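Local coordinates for protein fuculose-1-phosphate aldolase (PDB 4XXF) that is a zinc-binding member of the class II aldolase and adducin family, found here as an assembly of four copies of one chain, at residues L133-T136 and S140-F143; G123-S128 and V206-D211; I30-N35 and W196-E201; V112-H117 and D191-W196. All blocks are in the same frame, centred on the assembly; numbering follows the deposited sequence. Where two conformers were deposited one is given.

Contact 1: L133-T136 and S140-F143; sequences LAIT and SCAF
I135 and S140 bring the two backbones closest, with their CA atoms 5.5 Å apart. Residues 133-136 run as an open loop without regular structure. Residues 140-143 make a turn of 3-10 helix, in which F143 N donates a 2.9 Å hydrogen bond to S140 O. Three residues link the two segments, and the chain folds back on itself. The S140 side chain points toward the loop. Its OG lies between the backbone N and the carbonyl carbon (chi1 76°), which turns the hydroxyl to the I135 backbone. S140 OG is 3.4 Å from I135 CA. The hydroxyl is hydrogen-bonded to T137 O in the link.

I135 divides its branches over the start of the turn. Its CG2 methyl rests 3.8 Å from C141 SG. The other branch of I135 ends in CD1, which lies 3.6 Å from S140 O. Further along the turn, L133 uses one methyl, CD2, against the base of F143. L133 CD2 is 4.0 Å from F143 CB and lies at a slant to the ring.

Other parts of the fold cover the contact. L200 of helix 190-213 touches both L133 and F143. A224 of helix 221-231 touches I135 and C141, and T136 O accepts a hydrogen bond from N180 of the second subunit. The chemistry across the two segments is mainly apolar: methyls meet a sulfur and a methylene. The two segments thus meet through side-chain packing, while polar groups of the loop are bonded to T137 and to parts of the fold outside them.

Contact 2: G123-S128 and V206-D211; sequences GKAFSS and VQLLAD
F126 and Q207 make the tight part of this helix pair. Ring atoms CE1 and CZ of F126 meet the amide of Q207 obliquely. F126 CE1 is 3.3 Å from Q207 CD, and F126 CZ is 3.4 Å from Q207 OE1. Ring and amide are tilted against each other, with planes 48° apart. F126 CG stands anti to the backbone N (chi1 -176°), which carries the ring across to the other helix. The amide is held at both ends. Q207 NE2 donates to D211 OD2 at 3.1 Å, on the syn side of the carboxylate, and OE1 accepts from A134 N. These bonds fix which way the amide faces. L208 fills in beside the ring. Its CD1 lies 3.8 Å from A125 CB, and its CD2 sits at the ring edge, 4.3 Å from F126 CD1.

Away from F126 fewer contacts link the two segments. The axes of 123-127 and 206-211 pass 10.1 Å apart at 54°. L209 and D211 are the partly exposed residues. Other subunits cover K124, which forms a salt bridge with D139 of the third subunit, and L209, which packs on Y122 of the second subunit. The arrangement is an oblique helix-helix packing at the subunit boundaries of this four-chain class II aldolase family assembly, where helices 121-127 and 190-213 both meet neighbouring copies.

Contact 3: I30-N35 and W196-E201; sequences IRIFAN and WFIMLE
F197 is the first residue of 196-201 to meet helix 15-36, and it takes F33 over one face of its ring. F33 CE2 stands 3.7 Å above the F197 ring plane, over the ring centre. F33 CZ comes nearer the root of the side chain, 3.5 Å from F197 CG. The ring centroids are 4.7 Å apart and the planes are inclined at 41°. F197 CG is anti to the backbone N (chi1 -161°), which presents the ring face to the incoming phenylalanine. F38 joins both rings and meets F33 edge-to-face.

I198 follows with a lighter touch. Its CD1 approaches I32 CG2 at 4.2 Å, the two side chains crossing at about a right angle. At the end of the segment, the buried carboxylate of E201 is hydrogen-bonded to S120 OG and to the backbone N atoms of Y122 and G123.

F33 and F197 both rest on C116 and S118 of strand 114-118. The contact thus joins two helices on one face of the central sheet, in the layered helix-sheet-helix architecture of the class II aldolase fold.

Contact 4: V112-H117 and D191-W196; sequences VQAICH and DSAVAW. With ZN (zinc ion), chain B.
Helix-on-sheet packing of the class II aldolase fold places C116 and A114 of strand 114-118 against A193 and V194 of helix 190-213. The strand also leads into the zinc site. Its segment 114-117 and helix segment 191-196 run nearly side by side, with axes 7.6 Å apart at 27°. Small side chains are consistent with so close an approach. The A193 methyl sits at the middle of the contact. A193 CB lies 3.8 Å from C116 SG and 4.2 Å from A114 CB. C116 SG is anti to its own carbonyl carbon (chi1 -57°), and that brings the sulfur over the helix between A193 and V194. V194 CG2 meets C116 SG at 4.1 Å. All four residues are buried, and the packing is apolar.

Strand alternation sends I115 away from this helix. At the start of the strand, a classic beta bulge sets Q113 and A114 opposite the single residue G187.

H117, next along the strand, binds zinc. Its ND1 is hydrogen-bonded to L183 O, which fixes the rotation of the ring and turns NE2 to the metal. H119 and H181 complete the protein ligands. Three waters make up six ligands in all, and water 2 lies in the plane of the H117 ring, at its edge. The oxygen of water 1 is 2.0 Å from the zinc ion. H117 NE2 binds the zinc ion at 2.1 Å.

In the fold
From the N terminus, helix 15-36 opens the widest loop. Contact 3 closes it on helix 190-213. Strand 114-118 follows, and contact 4 closes on the same helix just before contact 3, so it nests inside. Helix 121-127 starts contact 2, which ends later on helix 190-213 and therefore crosses contacts 3 and 4. Contact 1 is a short local closure nested within all three. Helix 190-213 is thus common to contacts 2, 3 and 4, and it ties the first helix, the central sheet and the helix after the zinc-binding strand together. F143 of contact 1 also packs on this helix, at W196.

Contact 1: L133-T136 and S140-F143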
loop_
_atom_site.group_PDB
_atom_site.type_symbol
_atom_site.label_atom_id
_atom_site.label_comp_id
_atom_site.label_asym_id
_atom_site.label_seq_id
_atom_site.Cartn_x
_atom_site.Cartn_y
_atom_site.Cartn_z
ATOM N N LEU A 133 -0.095 -14.143 20.238
ATOM C CA LEU A 133 0.756 -13.073 19.746
ATOM C C LEU A 133 2.137 -13.194 20.388
ATOM O O LEU A 133 2.250 -13.235 21.618
ATOM C CB LEU A 133 0.145 -11.720 20.068
ATOM C CG LEU A 133 0.821 -10.529 19.401
ATOM C CD1 LEU A 133 0.389 -10.435 17.939
ATOM C CD2 LEU A 133 0.521 -9.238 20.170
ATOM N N ALA A 134 3.186 -13.264 19.575
ATOM C CA ALA A 134 4.544 -13.303 20.116
ATOM C C ALA A 134 4.990 -11.904 20.536
ATOM O O ALA A 134 4.739 -10.925 19.836
ATOM C CB ALA A 134 5.512 -13.895 19.095
ATOM N N ILE A 135 5.652 -11.802 21.680
ATOM C CA ILE A 135 6.098 -10.509 22.177
ATOM C C ILE A 135 7.553 -10.309 21.734
ATOM O O ILE A 135 8.502 -10.669 22.439
ATOM C CB ILE A 135 5.925 -10.398 23.709
ATOM C CG1 ILE A 135 4.479 -10.747 24.109
ATOM C CG2 ILE A 135 6.302 -8.998 24.189
ATOM C CD1 ILE A 135 3.392 -9.905 23.435
ATOM N N THR A 136 7.697 -9.753 20.532
ATOM C CA THR A 136 8.982 -9.685 19.834
ATOM C C THR A 136 9.422 -8.258 19.480
ATOM O O THR A 136 10.484 -8.070 18.892
ATOM C CB THR A 136 8.930 -10.474 18.532
ATOM O OG1 THR A 136 7.879 -9.931 17.732
ATOM C CG2 THR A 136 8.645 -11.950 18.801
ATOM N N SER A 140 4.903 -4.358 20.761
ATOM C CA SER A 140 4.108 -5.520 21.165
ATOM C C SER A 140 4.010 -5.683 22.678
ATOM O O SER A 140 3.118 -6.369 23.167
ATOM C CB SER A 140 4.679 -6.803 20.555
ATOM O OG SER A 140 5.845 -7.231 21.221
ATOM N N CYS A 141 4.919 -5.061 23.421
ATOM C CA CYS A 141 4.895 -5.201 24.870
ATOM C C CYS A 141 3.669 -4.543 25.489
ATOM O O CYS A 141 3.376 -4.792 26.654
ATOM C CB CYS A 141 6.162 -4.624 25.482
ATOM S SG CYS A 141 7.655 -5.578 25.104
ATOM N N ALA A 142 2.945 -3.722 24.727
ATOM C CA ALA A 142 1.663 -3.211 25.198
ATOM C C ALA A 142 0.682 -4.358 25.469
ATOM O O ALA A 142 -0.298 -4.188 26.208
ATOM C CB ALA A 142 1.076 -2.237 24.181
ATOM N N PHE A 143 0.956 -5.522 24.879
ATOM C CA PHE A 143 0.085 -6.695 24.984
ATOM C C PHE A 143 0.659 -7.811 25.836
ATOM O O PHE A 143 0.045 -8.880 25.956
ATOM C CB PHE A 143 -0.221 -7.240 23.591
ATOM C CG PHE A 143 -0.901 -6.240 22.712
ATOM C CD1 PHE A 143 -2.237 -5.935 22.896
ATOM C CD2 PHE A 143 -0.191 -5.559 21.740
ATOM C CE1 PHE A 143 -2.853 -4.985 22.106
ATOM C CE2 PHE A 143 -0.805 -4.609 20.945
ATOM C CZ PHE A 143 -2.132 -4.312 21.133
#

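Contact 2: G123-S128 and V206-D211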
loop_
_atom_site.group_PDB
_atom_site.type_symbol
_atom_site.label_atom_id
_atom_site.label_comp_id
_atom_site.label_asym_id
_atom_site.label_seq_id
_atom_site.Cartn_x
_atom_site.Cartn_y
_atom_site.Cartn_z
ATOM N N GLY A 123 -4.800 -8.990 11.173
ATOM C CA GLY A 123 -5.382 -9.674 12.320
ATOM C C GLY A 123 -6.132 -10.916 11.890
ATOM O O GLY A 123 -6.057 -11.958 12.542
ATOM N N LYS A 124 -6.869 -10.803 10.797
ATOM C CA LYS A 124 -7.587 -11.933 10.248
ATOM C C LYS A 124 -6.623 -13.046 9.816
ATOM O O LYS A 124 -6.786 -14.213 10.200
ATOM C CB LYS A 124 -8.458 -11.449 9.083
ATOM C CG LYS A 124 -9.145 -12.537 8.326
ATOM C CD LYS A 124 -10.289 -12.005 7.460
ATOM C CE LYS A 124 -9.877 -10.841 6.593
ATOM N NZ LYS A 124 -11.010 -10.471 5.693
ATOM N N ALA A 125 -5.601 -12.702 9.041
ATOM C CA ALA A 125 -4.640 -13.698 8.588
ATOM C C ALA A 125 -3.912 -14.340 9.761
ATOM O O ALA A 125 -3.743 -15.558 9.816
ATOM C CB ALA A 125 -3.633 -13.079 7.616
ATOM N N PHE A 126 -3.476 -13.529 10.717
ATOM C CA PHE A 126 -2.777 -14.106 11.854
ATOM C C PHE A 126 -3.693 -15.002 12.690
ATOM O O PHE A 126 -3.275 -16.050 13.186
ATOM C CB PHE A 126 -2.151 -13.017 12.731
ATOM C CG PHE A 126 -1.347 -13.586 13.860
ATOM C CD1 PHE A 126 -0.168 -14.263 13.586
ATOM C CD2 PHE A 126 -1.801 -13.534 15.173
ATOM C CE1 PHE A 126 0.572 -14.840 14.599
ATOM C CE2 PHE A 126 -1.059 -14.103 16.205
ATOM C CZ PHE A 126 0.122 -14.767 15.913
ATOM N N SER A 127 -4.950 -14.589 12.834
ATOM C CA SER A 127 -5.896 -15.376 13.629
ATOM C C SER A 127 -6.163 -16.750 13.024
ATOM O O SER A 127 -6.616 -17.648 13.731
ATOM C CB SER A 127 -7.224 -14.634 13.800
ATOM O OG SER A 127 -8.057 -14.768 12.648
ATOM N N SER A 128 -5.908 -16.928 11.728
ATOM C CA SER A 128 -6.142 -18.224 11.105
ATOM C C SER A 128 -5.077 -19.254 11.501
ATOM O O SER A 128 -5.213 -20.435 11.197
ATOM C CB SER A 128 -6.205 -18.092 9.574
ATOM O OG SER A 128 -4.929 -17.865 8.991
ATOM N N VAL A 206 3.501 -7.491 11.582
ATOM C CA VAL A 206 4.912 -7.707 11.866
ATOM C C VAL A 206 5.213 -9.198 12.055
ATOM O O VAL A 206 6.192 -9.712 11.506
ATOM C CB VAL A 206 5.336 -6.901 13.116
ATOM C CG1 VAL A 206 6.651 -7.400 13.666
ATOM C CG2 VAL A 206 5.408 -5.408 12.775
ATOM N N GLN A 207 4.376 -9.903 12.804
ATOM C CA GLN A 207 4.624 -11.321 13.027
ATOM C C GLN A 207 4.500 -12.120 11.726
ATOM O O GLN A 207 5.298 -13.025 11.492
ATOM C CB GLN A 207 3.683 -11.905 14.090
ATOM C CG GLN A 207 3.952 -13.410 14.315
ATOM C CD GLN A 207 3.561 -13.934 15.678
ATOM O OE1 GLN A 207 3.086 -13.197 16.555
ATOM N NE2 GLN A 207 3.750 -15.230 15.859
ATOM N N LEU A 208 3.514 -11.795 10.888
ATOM C CA LEU A 208 3.368 -12.489 9.599
ATOM C C LEU A 208 4.609 -12.272 8.722
ATOM O O LEU A 208 5.097 -13.201 8.075
ATOM C CB LEU A 208 2.100 -12.025 8.869
ATOM C CG LEU A 208 0.792 -12.451 9.539
ATOM C CD1 LEU A 208 -0.375 -11.614 9.035
ATOM C CD2 LEU A 208 0.533 -13.945 9.336
ATOM N N LEU A 209 5.129 -11.047 8.710
ATOM C CA LEU A 209 6.353 -10.724 7.955
ATOM C C LEU A 209 7.562 -11.494 8.472
ATOM O O LEU A 209 8.299 -12.124 7.719
ATOM C CB LEU A 209 6.658 -9.229 8.035
ATOM C CG LEU A 209 5.798 -8.303 7.173
ATOM C CD1 LEU A 209 5.893 -6.869 7.676
ATOM C CD2 LEU A 209 6.238 -8.387 5.709
ATOM N N ALA A 210 7.767 -11.440 9.782
ATOM C CA ALA A 210 8.950 -12.025 10.385
ATOM C C ALA A 210 8.903 -13.552 10.357
ATOM O O ALA A 210 9.909 -14.197 10.047
ATOM C CB ALA A 210 9.117 -11.512 11.819
ATOM N N ASP A 211 7.749 -14.137 10.669
ATOM C CA ASP A 211 7.650 -15.593 10.708
ATOM C C ASP A 211 7.830 -16.188 9.318
ATOM O O ASP A 211 8.360 -17.292 9.182
ATOM C CB ASP A 211 6.311 -16.045 11.301
ATOM C CG ASP A 211 6.257 -15.952 12.826
ATOM O OD1 ASP A 211 7.206 -15.456 13.472
ATOM O OD2 ASP A 211 5.224 -16.375 13.390
#

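Contact 3: I30-N35 and W196-E201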
loop_
_atom_site.group_PDB
_atom_site.type_symbol
_atom_site.label_atom_id
_atom_site.label_comp_id
_atom_site.label_asym_id
_atom_site.label_seq_id
_atom_site.Cartn_x
_atom_site.Cartn_y
_atom_site.Cartn_z
ATOM N N ILE A 30 -14.162 5.504 13.851
ATOM C CA ILE A 30 -14.646 4.763 12.696
ATOM C C ILE A 30 -13.954 5.267 11.423
ATOM O O ILE A 30 -13.520 4.475 10.568
ATOM C CB ILE A 30 -16.159 4.893 12.602
ATOM C CG1 ILE A 30 -16.812 4.165 13.787
ATOM C CG2 ILE A 30 -16.646 4.348 11.275
ATOM C CD1 ILE A 30 -18.263 4.586 14.067
ATOM N N ARG A 31 -13.810 6.587 11.309
ATOM C CA ARG A 31 -13.094 7.178 10.173
ATOM C C ARG A 31 -11.611 6.768 10.145
ATOM O O ARG A 31 -11.030 6.563 9.058
ATOM C CB ARG A 31 -13.221 8.705 10.197
ATOM C CG ARG A 31 -14.620 9.195 9.814
ATOM C CD ARG A 31 -14.758 9.343 8.296
ATOM N NE ARG A 31 -16.045 9.931 7.939
ATOM C CZ ARG A 31 -16.231 10.801 6.957
ATOM N NH1 ARG A 31 -15.209 11.227 6.233
ATOM N NH2 ARG A 31 -17.441 11.281 6.729
ATOM N N ILE A 32 -10.988 6.640 11.313
ATOM C CA ILE A 32 -9.615 6.149 11.379
ATOM C C ILE A 32 -9.548 4.716 10.854
ATOM O O ILE A 32 -8.651 4.369 10.076
ATOM C CB ILE A 32 -9.048 6.213 12.825
ATOM C CG1 ILE A 32 -8.738 7.656 13.216
ATOM C CG2 ILE A 32 -7.819 5.305 12.977
ATOM C CD1 ILE A 32 -8.653 7.884 14.718
ATOM N N PHE A 33 -10.482 3.871 11.275
ATOM C CA PHE A 33 -10.505 2.488 10.779
ATOM C C PHE A 33 -10.600 2.450 9.256
ATOM O O PHE A 33 -9.873 1.690 8.617
ATOM C CB PHE A 33 -11.653 1.698 11.419
ATOM C CG PHE A 33 -11.298 1.073 12.749
ATOM C CD1 PHE A 33 -10.648 1.808 13.733
ATOM C CD2 PHE A 33 -11.612 -0.250 13.015
ATOM C CE1 PHE A 33 -10.318 1.235 14.976
ATOM C CE2 PHE A 33 -11.286 -0.831 14.235
ATOM C CZ PHE A 33 -10.646 -0.085 15.231
ATOM N N ALA A 34 -11.430 3.298 8.665
ATOM C CA ALA A 34 -11.496 3.356 7.203
ATOM C C ALA A 34 -10.192 3.869 6.618
ATOM O O ALA A 34 -9.712 3.338 5.609
ATOM C CB ALA A 34 -12.640 4.221 6.745
ATOM N N ASN A 35 -9.597 4.888 7.231
ATOM C CA ASN A 35 -8.375 5.476 6.691
ATOM C C ASN A 35 -7.190 4.513 6.753
ATOM O O ASN A 35 -6.310 4.552 5.892
ATOM C CB ASN A 35 -8.058 6.775 7.438
ATOM C CG ASN A 35 -7.026 7.604 6.738
ATOM O OD1 ASN A 35 -7.266 8.109 5.632
ATOM N ND2 ASN A 35 -5.884 7.783 7.382
ATOM N N TRP A 196 -5.209 0.292 20.982
ATOM C CA TRP A 196 -4.918 -1.134 21.083
ATOM C C TRP A 196 -5.211 -1.860 19.768
ATOM O O TRP A 196 -4.465 -2.764 19.387
ATOM C CB TRP A 196 -5.688 -1.787 22.230
ATOM C CG TRP A 196 -5.545 -1.120 23.570
ATOM C CD1 TRP A 196 -6.544 -0.983 24.500
ATOM C CD2 TRP A 196 -4.363 -0.540 24.161
ATOM N NE1 TRP A 196 -6.062 -0.343 25.616
ATOM C CE2 TRP A 196 -4.734 -0.050 25.428
ATOM C CE3 TRP A 196 -3.036 -0.374 23.740
ATOM C CZ2 TRP A 196 -3.826 0.561 26.291
ATOM C CZ3 TRP A 196 -2.136 0.244 24.596
ATOM C CH2 TRP A 196 -2.539 0.714 25.853
ATOM N N PHE A 197 -6.262 -1.462 19.057
ATOM C CA PHE A 197 -6.560 -2.104 17.780
ATOM C C PHE A 197 -5.472 -1.796 16.750
ATOM O O PHE A 197 -4.986 -2.700 16.066
ATOM C CB PHE A 197 -7.937 -1.687 17.245
ATOM C CG PHE A 197 -8.467 -2.629 16.207
ATOM C CD1 PHE A 197 -8.011 -2.567 14.897
ATOM C CD2 PHE A 197 -9.390 -3.602 16.536
ATOM C CE1 PHE A 197 -8.464 -3.461 13.940
ATOM C CE2 PHE A 197 -9.861 -4.475 15.570
ATOM C CZ PHE A 197 -9.392 -4.406 14.277
ATOM N N ILE A 198 -5.090 -0.528 16.624
ATOM C CA ILE A 198 -4.031 -0.137 15.694
ATOM C C ILE A 198 -2.737 -0.892 16.002
ATOM O O ILE A 198 -2.058 -1.406 15.097
ATOM C CB ILE A 198 -3.774 1.385 15.753
ATOM C CG1 ILE A 198 -4.955 2.142 15.144
ATOM C CG2 ILE A 198 -2.500 1.758 15.011
ATOM C CD1 ILE A 198 -4.953 3.641 15.490
ATOM N N MET A 199 -2.380 -0.954 17.281
ATOM C CA MET A 199 -1.132 -1.599 17.667
ATOM C C MET A 199 -1.186 -3.103 17.470
ATOM O O MET A 199 -0.178 -3.714 17.102
ATOM C CB MET A 199 -0.773 -1.249 19.113
ATOM C CG MET A 199 -0.471 0.240 19.282
ATOM S SD MET A 199 -0.071 0.685 20.987
ATOM C CE MET A 199 1.610 0.068 21.112
ATOM N N LEU A 200 -2.340 -3.712 17.717
ATOM C CA LEU A 200 -2.455 -5.165 17.574
ATOM C C LEU A 200 -2.451 -5.560 16.100
ATOM O O LEU A 200 -1.781 -6.523 15.726
ATOM C CB LEU A 200 -3.718 -5.683 18.274
ATOM C CG LEU A 200 -3.909 -7.199 18.338
ATOM C CD1 LEU A 200 -2.707 -7.866 18.985
ATOM C CD2 LEU A 200 -5.167 -7.492 19.118
ATOM N N GLU A 201 -3.166 -4.812 15.263
ATOM C CA GLU A 201 -3.139 -5.064 13.826
ATOM C C GLU A 201 -1.715 -4.944 13.287
ATOM O O GLU A 201 -1.262 -5.790 12.509
ATOM C CB GLU A 201 -4.082 -4.103 13.092
ATOM C CG GLU A 201 -4.034 -4.166 11.544
ATOM C CD GLU A 201 -4.611 -5.425 10.928
ATOM O OE1 GLU A 201 -5.150 -6.288 11.664
ATOM O OE2 GLU A 201 -4.539 -5.522 9.684
#

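Contact 4: V112-H117 and D191-W196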
loop_
_atom_site.group_PDB
_atom_site.type_symbol
_atom_site.label_atom_id
_atom_site.label_comp_id
_atom_site.label_asym_id
_atom_site.label_seq_id
_atom_site.Cartn_x
_atom_site.Cartn_y
_atom_site.Cartn_z
ATOM N N VAL A 112 -15.403 -0.910 30.963
ATOM C CA VAL A 112 -15.195 -0.873 29.525
ATOM C C VAL A 112 -16.224 0.049 28.895
ATOM O O VAL A 112 -17.437 -0.229 28.884
ATOM C CB VAL A 112 -15.263 -2.278 28.904
ATOM C CG1 VAL A 112 -15.390 -2.181 27.393
ATOM C CG2 VAL A 112 -14.021 -3.070 29.274
ATOM N N GLN A 113 -15.729 1.155 28.351
ATOM C CA GLN A 113 -16.616 2.143 27.776
ATOM C C GLN A 113 -16.702 1.998 26.261
ATOM O O GLN A 113 -17.703 2.373 25.664
ATOM C CB GLN A 113 -16.150 3.543 28.182
ATOM C CG GLN A 113 -16.204 3.764 29.695
ATOM C CD GLN A 113 -17.589 3.506 30.265
ATOM O OE1 GLN A 113 -18.514 4.276 30.030
ATOM N NE2 GLN A 113 -17.738 2.409 30.997
ATOM N N ALA A 114 -15.669 1.426 25.653
ATOM C CA ALA A 114 -15.612 1.330 24.197
ATOM C C ALA A 114 -15.043 0.005 23.755
ATOM O O ALA A 114 -14.139 -0.543 24.407
ATOM C CB ALA A 114 -14.770 2.462 23.622
ATOM N N ILE A 115 -15.572 -0.506 22.646
ATOM C CA ILE A 115 -15.127 -1.781 22.089
ATOM C C ILE A 115 -14.987 -1.627 20.587
ATOM O O ILE A 115 -15.851 -1.034 19.947
ATOM C CB ILE A 115 -16.126 -2.924 22.442
ATOM C CG1 ILE A 115 -16.311 -3.046 23.961
ATOM C CG2 ILE A 115 -15.684 -4.248 21.824
ATOM C CD1 ILE A 115 -17.356 -4.052 24.363
ATOM N N CYS A 116 -13.890 -2.159 20.038
ATOM C CA CYS A 116 -13.616 -2.113 18.596
ATOM C C CYS A 116 -13.470 -3.494 18.008
ATOM O O CYS A 116 -12.719 -4.314 18.524
ATOM C CB CYS A 116 -12.323 -1.351 18.289
ATOM S SG CYS A 116 -12.222 0.336 18.867
ATOM N N HIS A 117 -14.150 -3.728 16.894
ATOM C CA HIS A 117 -13.985 -4.954 16.148
ATOM C C HIS A 117 -14.117 -4.682 14.655
ATOM O O HIS A 117 -15.020 -3.983 14.218
ATOM C CB HIS A 117 -15.020 -5.982 16.584
ATOM C CG HIS A 117 -15.029 -7.215 15.743
ATOM N ND1 HIS A 117 -13.959 -8.085 15.680
ATOM C CD2 HIS A 117 -15.973 -7.718 14.916
ATOM C CE1 HIS A 117 -14.252 -9.079 14.859
ATOM N NE2 HIS A 117 -15.467 -8.875 14.371
ATOM N N ASP A 191 -10.510 6.198 22.769
ATOM C CA ASP A 191 -9.142 6.412 22.311
ATOM C C ASP A 191 -8.246 5.219 22.611
ATOM O O ASP A 191 -7.523 4.747 21.739
ATOM C CB ASP A 191 -8.566 7.659 22.974
ATOM C CG ASP A 191 -9.390 8.906 22.703
ATOM O OD1 ASP A 191 -8.813 9.908 22.232
ATOM O OD2 ASP A 191 -10.615 8.895 22.958
ATOM N N SER A 192 -8.293 4.714 23.844
ATOM C CA SER A 192 -7.413 3.601 24.162
ATOM C C SER A 192 -7.823 2.340 23.404
ATOM O O SER A 192 -6.956 1.619 22.928
ATOM C CB SER A 192 -7.359 3.340 25.672
ATOM O OG SER A 192 -8.601 2.894 26.187
ATOM N N ALA A 193 -9.119 2.073 23.260
ATOM C CA ALA A 193 -9.545 0.915 22.473
ATOM C C ALA A 193 -9.007 0.989 21.040
ATOM O O ALA A 193 -8.586 -0.023 20.470
ATOM C CB ALA A 193 -11.057 0.808 22.456
ATOM N N VAL A 194 -9.016 2.187 20.466
ATOM C CA VAL A 194 -8.498 2.414 19.127
ATOM C C VAL A 194 -6.986 2.205 19.074
ATOM O O VAL A 194 -6.495 1.538 18.158
ATOM C CB VAL A 194 -8.870 3.823 18.642
ATOM C CG1 VAL A 194 -8.104 4.196 17.380
ATOM C CG2 VAL A 194 -10.357 3.900 18.354
ATOM N N ALA A 195 -6.250 2.740 20.054
ATOM C CA ALA A 195 -4.808 2.516 20.100
ATOM C C ALA A 195 -4.501 1.034 20.137
ATOM O O ALA A 195 -3.637 0.554 19.402
ATOM C CB ALA A 195 -4.166 3.202 21.309
ATOM N N TRP A 196 -5.209 0.292 20.982
ATOM C CA TRP A 196 -4.918 -1.134 21.083
ATOM C C TRP A 196 -5.211 -1.860 19.768
ATOM O O TRP A 196 -4.465 -2.764 19.387
ATOM C CB TRP A 196 -5.688 -1.787 22.230
ATOM C CG TRP A 196 -5.545 -1.120 23.570
ATOM C CD1 TRP A 196 -6.544 -0.983 24.500
ATOM C CD2 TRP A 196 -4.363 -0.540 24.161
ATOM N NE1 TRP A 196 -6.062 -0.343 25.616
ATOM C CE2 TRP A 196 -4.734 -0.050 25.428
ATOM C CE3 TRP A 196 -3.036 -0.374 23.740
ATOM C CZ2 TRP A 196 -3.826 0.561 26.291
ATOM C CZ3 TRP A 196 -2.136 0.244 24.596
ATOM C CH2 TRP A 196 -2.539 0.714 25.853
HETATM ZN ZN ZN B . -16.647 -10.185 13.239
HETATM O O HOH W 1 -18.116 -11.362 12.488
HETATM O O HOH W 2 -17.997 -8.630 12.561
HETATM O O HOH W 3 -17.971 -10.331 14.980
#